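Local coordinates for protein alginate lyase AlgAT5 (Defluviitalea, PDB 5ZQI) that probably cleaves alginate by beta-elimination, as a polysaccharide lyase of family 7 with a beta-sandwich fold, at residues 173-185 and 194-207. Numbering follows the deposited sequence.
Sequences VIMIRLEGNHLFV and DLDTDYELGTRFTV. With SO4 (sulfate ion), chain B.
L183 lays its CD2 methyl over one face of the F205 ring, 4.1 Å from the ring centroid, while its CG rests on L195. With CG anti to the backbone N (chi1 -175°), the side chain points between the two sheets; leucine suits this buried, largely apolar site because its branched tip covers F205 while the stem meets L195. L195 carries the apolar layer on to V185, whose CG2 lies 3.7 Å from L195 CD2, and to I176. Farther along, both L178 methyls meet the CD2 side of the Y199 ring; the Y199 hydroxyl donates to T203 O and accepts from I151 N, so this buried oxygen has partners in its own loop and on strand 142-153.

The backbones join at a classic beta bulge: L183 O accepts from both L195 N and D196 N, and L183 N gives a 2.8 Å bond to D196 O. On the other face, H182 NE2 donates almost straight to D194 OD1 (2.8 Å), in the imidazole plane but from above the carboxylate. At the type II' turn, positive phi favours glycine at G180; N181 sends ND2 to Y199 O (2.7 Å), while its backbone O accepts from Y199 N.

On the face of H182 and F184, R177 makes salt bridges from NE to E179 OE2 (2.8 Å) and from NH1 to E186; NH2 meets H160 and sulfate O4, the sulfate, probably from the crystallisation liquor, also binding Y118 and K158. A methionine here would probably leave both carboxylates without this shared positive partner.

The contact ties hairpin 172-187, beside strand 160-167, to the chain crossing into strand 205-212 of the opposing sheet, between strands 142-153 and 215-220.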
loop_
_atom_site.group_PDB
_atom_site.type_symbol
_atom_site.label_atom_id
_atom_site.label_comp_id
_atom_site.label_asym_id
_atom_site.label_seq_id
_atom_site.Cartn_x
_atom_site.Cartn_y
_atom_site.Cartn_z
ATOM N N VAL A 173 -1.774 2.849 -11.362
ATOM C CA VAL A 173 -1.033 3.857 -12.110
ATOM C C VAL A 173 0.453 3.652 -11.829
ATOM O O VAL A 173 1.243 3.437 -12.755
ATOM C CB VAL A 173 -1.521 5.261 -11.733
ATOM C CG1 VAL A 173 -0.687 6.324 -12.477
ATOM C CG2 VAL A 173 -2.998 5.476 -12.100
ATOM N N ILE A 174 0.839 3.661 -10.560
ATOM C CA ILE A 174 2.141 3.135 -10.161
ATOM C C ILE A 174 1.980 2.297 -8.898
ATOM O O ILE A 174 1.047 2.475 -8.115
ATOM C CB ILE A 174 3.217 4.226 -9.934
ATOM C CG1 ILE A 174 2.836 5.150 -8.788
ATOM C CG2 ILE A 174 3.519 4.990 -11.207
ATOM C CD1 ILE A 174 4.053 5.864 -8.164
ATOM N N MET A 175 2.930 1.375 -8.702
ATOM C CA MET A 175 3.006 0.570 -7.500
ATOM C C MET A 175 4.444 0.503 -6.991
ATOM O O MET A 175 5.397 0.427 -7.779
ATOM C CB MET A 175 2.488 -0.868 -7.712
ATOM C CG MET A 175 1.064 -0.935 -8.265
ATOM S SD MET A 175 0.263 -2.530 -8.121
ATOM C CE MET A 175 1.388 -3.489 -9.119
ATOM N N ILE A 176 4.585 0.543 -5.670
ATOM C CA ILE A 176 5.854 0.310 -4.993
ATOM C C ILE A 176 5.964 -1.188 -4.750
ATOM O O ILE A 176 5.210 -1.747 -3.958
ATOM C CB ILE A 176 5.939 1.111 -3.691
ATOM C CG1 ILE A 176 5.576 2.586 -3.929
ATOM C CG2 ILE A 176 7.351 0.977 -3.066
ATOM C CD1 ILE A 176 6.423 3.331 -4.959
ATOM N N ARG A 177 6.933 -1.831 -5.394
ATOM C CA ARG A 177 6.965 -3.282 -5.513
ATOM C C ARG A 177 8.307 -3.813 -5.031
ATOM O O ARG A 177 9.365 -3.291 -5.400
ATOM C CB ARG A 177 6.724 -3.680 -6.959
ATOM C CG ARG A 177 6.515 -5.164 -7.189
ATOM C CD ARG A 177 5.959 -5.401 -8.621
ATOM N NE ARG A 177 5.826 -6.836 -8.861
ATOM C CZ ARG A 177 4.712 -7.464 -9.209
ATOM N NH1 ARG A 177 3.621 -6.784 -9.485
ATOM N NH2 ARG A 177 4.732 -8.771 -9.340
ATOM N N LEU A 178 8.261 -4.881 -4.244
ATOM C CA LEU A 178 9.450 -5.620 -3.825
ATOM C C LEU A 178 9.375 -7.022 -4.410
ATOM O O LEU A 178 8.381 -7.722 -4.210
ATOM C CB LEU A 178 9.569 -5.681 -2.312
ATOM C CG LEU A 178 10.853 -6.367 -1.839
ATOM C CD1 LEU A 178 12.114 -5.572 -2.086
ATOM C CD2 LEU A 178 10.708 -6.708 -0.338
ATOM N N GLU A 179 10.425 -7.428 -5.115
ATOM C CA GLU A 179 10.589 -8.786 -5.631
ATOM C C GLU A 179 11.925 -9.247 -5.047
ATOM O O GLU A 179 12.981 -8.815 -5.507
ATOM C CB GLU A 179 10.584 -8.821 -7.157
ATOM C CG GLU A 179 9.295 -8.294 -7.743
ATOM C CD GLU A 179 9.200 -8.392 -9.226
ATOM O OE1 GLU A 179 10.226 -8.586 -9.922
ATOM O OE2 GLU A 179 8.070 -8.235 -9.737
ATOM N N GLY A 180 11.889 -10.089 -4.040
ATOM C CA GLY A 180 13.123 -10.501 -3.376
ATOM C C GLY A 180 13.829 -9.321 -2.729
ATOM O O GLY A 180 13.257 -8.633 -1.870
ATOM N N ASN A 181 15.080 -9.054 -3.134
ATOM C CA ASN A 181 15.832 -7.902 -2.654
ATOM C C ASN A 181 15.738 -6.680 -3.569
ATOM O O ASN A 181 16.442 -5.691 -3.333
ATOM C CB ASN A 181 17.315 -8.291 -2.463
ATOM C CG ASN A 181 17.503 -9.448 -1.515
ATOM O OD1 ASN A 181 17.944 -10.533 -1.911
ATOM N ND2 ASN A 181 17.206 -9.223 -0.240
ATOM N N HIS A 182 14.847 -6.710 -4.559
ATOM C CA HIS A 182 14.714 -5.680 -5.589
ATOM C C HIS A 182 13.450 -4.850 -5.355
ATOM O O HIS A 182 12.323 -5.302 -5.607
ATOM C CB HIS A 182 14.696 -6.345 -6.967
ATOM C CG HIS A 182 14.627 -5.379 -8.102
ATOM N ND1 HIS A 182 14.224 -5.751 -9.368
ATOM C CD2 HIS A 182 14.970 -4.074 -8.177
ATOM C CE1 HIS A 182 14.322 -4.705 -10.171
ATOM N NE2 HIS A 182 14.756 -3.675 -9.471
ATOM N N LEU A 183 13.643 -3.610 -4.884
ATOM C CA LEU A 183 12.571 -2.660 -4.606
ATOM C C LEU A 183 12.544 -1.631 -5.728
ATOM O O LEU A 183 13.559 -0.992 -5.994
ATOM C CB LEU A 183 12.831 -2.005 -3.255
ATOM C CG LEU A 183 11.743 -1.085 -2.758
ATOM C CD1 LEU A 183 10.471 -1.823 -2.346
ATOM C CD2 LEU A 183 12.187 -0.214 -1.567
ATOM N N PHE A 184 11.384 -1.471 -6.378
ATOM C CA PHE A 184 11.292 -0.661 -7.579
ATOM C C PHE A 184 9.878 -0.128 -7.743
ATOM O O PHE A 184 8.954 -0.523 -7.036
ATOM C CB PHE A 184 11.735 -1.460 -8.826
ATOM C CG PHE A 184 10.896 -2.667 -9.131
ATOM C CD1 PHE A 184 11.189 -3.880 -8.561
ATOM C CD2 PHE A 184 9.824 -2.584 -10.007
ATOM C CE1 PHE A 184 10.425 -5.003 -8.837
ATOM C CE2 PHE A 184 9.042 -3.706 -10.287
ATOM C CZ PHE A 184 9.356 -4.911 -9.712
ATOM N N VAL A 185 9.737 0.834 -8.646
ATOM C CA VAL A 185 8.444 1.392 -9.024
ATOM C C VAL A 185 8.001 0.693 -10.294
ATOM O O VAL A 185 8.759 0.650 -11.285
ATOM C CB VAL A 185 8.502 2.918 -9.228
ATOM C CG1 VAL A 185 7.120 3.458 -9.464
ATOM C CG2 VAL A 185 9.188 3.584 -8.083
ATOM N N ASP A 194 14.390 1.818 -10.360
ATOM C CA ASP A 194 14.834 1.184 -9.132
ATOM C C ASP A 194 14.740 2.136 -7.950
ATOM O O ASP A 194 15.052 3.324 -8.061
ATOM C CB ASP A 194 16.288 0.728 -9.298
ATOM C CG ASP A 194 16.434 -0.507 -10.163
ATOM O OD1 ASP A 194 15.402 -1.136 -10.505
ATOM O OD2 ASP A 194 17.584 -0.835 -10.511
ATOM N N LEU A 195 14.318 1.604 -6.808
ATOM C CA LEU A 195 14.501 2.286 -5.538
ATOM C C LEU A 195 15.696 1.727 -4.767
ATOM O O LEU A 195 16.470 2.495 -4.210
ATOM C CB LEU A 195 13.225 2.189 -4.683
ATOM C CG LEU A 195 11.938 2.700 -5.335
ATOM C CD1 LEU A 195 10.763 2.549 -4.361
ATOM C CD2 LEU A 195 12.066 4.169 -5.772
ATOM N N ASP A 196 15.866 0.407 -4.742
ATOM C CA ASP A 196 16.901 -0.237 -3.945
ATOM C C ASP A 196 17.121 -1.620 -4.535
ATOM O O ASP A 196 16.205 -2.443 -4.517
ATOM C CB ASP A 196 16.474 -0.331 -2.469
ATOM C CG ASP A 196 17.607 -0.673 -1.535
ATOM O OD1 ASP A 196 18.628 -1.236 -1.991
ATOM O OD2 ASP A 196 17.477 -0.386 -0.311
ATOM N N THR A 197 18.325 -1.901 -5.015
ATOM C CA THR A 197 18.630 -3.222 -5.547
ATOM C C THR A 197 19.222 -4.164 -4.499
ATOM O O THR A 197 19.570 -5.310 -4.826
ATOM C CB THR A 197 19.607 -3.130 -6.731
ATOM O OG1 THR A 197 20.785 -2.415 -6.342
ATOM C CG2 THR A 197 18.952 -2.433 -7.918
ATOM N N ASP A 198 19.282 -3.737 -3.236
ATOM C CA ASP A 198 19.871 -4.518 -2.156
ATOM C C ASP A 198 19.010 -4.369 -0.904
ATOM O O ASP A 198 19.498 -4.049 0.177
ATOM C CB ASP A 198 21.312 -4.076 -1.913
ATOM C CG ASP A 198 22.028 -4.897 -0.831
ATOM O OD1 ASP A 198 21.977 -6.156 -0.844
ATOM O OD2 ASP A 198 22.690 -4.261 0.028
ATOM N N TYR A 199 17.701 -4.574 -1.032
ATOM C CA TYR A 199 16.789 -4.373 0.081
ATOM C C TYR A 199 16.727 -5.628 0.945
ATOM O O TYR A 199 16.357 -6.709 0.467
ATOM C CB TYR A 199 15.369 -4.010 -0.377
ATOM C CG TYR A 199 14.455 -3.779 0.805
ATOM C CD1 TYR A 199 14.469 -2.570 1.473
ATOM C CD2 TYR A 199 13.611 -4.773 1.266
ATOM C CE1 TYR A 199 13.675 -2.353 2.568
ATOM C CE2 TYR A 199 12.823 -4.569 2.376
ATOM C CZ TYR A 199 12.884 -3.367 3.044
ATOM O OH TYR A 199 12.122 -3.166 4.172
ATOM N N GLU A 200 17.079 -5.480 2.220
ATOM C CA GLU A 200 17.010 -6.570 3.182
ATOM C C GLU A 200 15.753 -6.443 4.036
ATOM O O GLU A 200 15.456 -5.369 4.552
ATOM C CB GLU A 200 18.249 -6.586 4.075
ATOM C CG GLU A 200 19.556 -6.775 3.355
ATOM C CD GLU A 200 20.734 -6.775 4.315
ATOM O OE1 GLU A 200 20.517 -7.084 5.512
ATOM O OE2 GLU A 200 21.868 -6.462 3.876
ATOM N N LEU A 201 15.025 -7.544 4.179
ATOM C CA LEU A 201 13.794 -7.532 4.949
ATOM C C LEU A 201 14.069 -6.970 6.335
ATOM O O LEU A 201 15.108 -7.254 6.950
ATOM C CB LEU A 201 13.189 -8.931 5.063
ATOM C CG LEU A 201 12.569 -9.506 3.778
ATOM C CD1 LEU A 201 12.188 -10.963 4.099
ATOM C CD2 LEU A 201 11.428 -8.698 3.266
ATOM N N GLY A 202 13.118 -6.190 6.835
ATOM C CA GLY A 202 13.227 -5.555 8.125
ATOM C C GLY A 202 13.832 -4.172 8.110
ATOM O O GLY A 202 13.888 -3.535 9.159
ATOM N N THR A 203 14.253 -3.681 6.952
ATOM C CA THR A 203 14.911 -2.389 6.850
ATOM C C THR A 203 13.850 -1.289 6.705
ATOM O O THR A 203 13.056 -1.293 5.752
ATOM C CB THR A 203 15.886 -2.374 5.671
ATOM O OG1 THR A 203 16.857 -3.428 5.811
ATOM C CG2 THR A 203 16.610 -1.006 5.617
ATOM N N ARG A 204 13.854 -0.337 7.637
ATOM C CA ARG A 204 12.948 0.803 7.577
ATOM C C ARG A 204 13.350 1.747 6.447
ATOM O O ARG A 204 14.532 2.046 6.250
ATOM C CB ARG A 204 12.959 1.545 8.930
ATOM C CG ARG A 204 11.795 2.520 9.152
ATOM C CD ARG A 204 11.657 2.893 10.618
ATOM N NE ARG A 204 10.840 4.079 10.793
ATOM C CZ ARG A 204 10.539 4.607 11.958
ATOM N NH1 ARG A 204 11.003 4.058 13.076
ATOM N NH2 ARG A 204 9.749 5.675 12.018
ATOM N N PHE A 205 12.352 2.201 5.694
ATOM C CA PHE A 205 12.584 3.181 4.637
ATOM C C PHE A 205 11.381 4.106 4.528
ATOM O O PHE A 205 10.263 3.773 4.953
ATOM C CB PHE A 205 12.865 2.532 3.257
ATOM C CG PHE A 205 11.722 1.762 2.664
ATOM C CD1 PHE A 205 11.592 0.442 2.913
ATOM C CD2 PHE A 205 10.816 2.336 1.768
ATOM C CE1 PHE A 205 10.543 -0.328 2.332
ATOM C CE2 PHE A 205 9.793 1.593 1.215
ATOM C CZ PHE A 205 9.632 0.265 1.542
ATOM N N THR A 206 11.611 5.257 3.908
ATOM C CA THR A 206 10.531 6.146 3.516
ATOM C C THR A 206 10.412 6.185 2.007
ATOM O O THR A 206 11.416 6.236 1.289
ATOM C CB THR A 206 10.732 7.561 4.064
ATOM O OG1 THR A 206 11.863 8.193 3.464
ATOM C CG2 THR A 206 10.941 7.492 5.538
ATOM N N VAL A 207 9.176 6.175 1.529
ATOM C CA VAL A 207 8.874 6.397 0.128
ATOM C C VAL A 207 7.867 7.531 0.048
ATOM O O VAL A 207 6.882 7.557 0.795
ATOM C CB VAL A 207 8.376 5.117 -0.561
ATOM C CG1 VAL A 207 7.135 4.530 0.082
ATOM C CG2 VAL A 207 8.164 5.376 -2.048
HETATM S S SO4 B . 2.268 -10.373 -11.912
HETATM O O1 SO4 B . 3.204 -11.241 -12.628
HETATM O O2 SO4 B . 2.211 -9.059 -12.551
HETATM O O3 SO4 B . 0.941 -10.982 -11.904
HETATM O O4 SO4 B . 2.717 -10.177 -10.536
HETATM O O HOH W 1 14.072 -8.463 0.630
#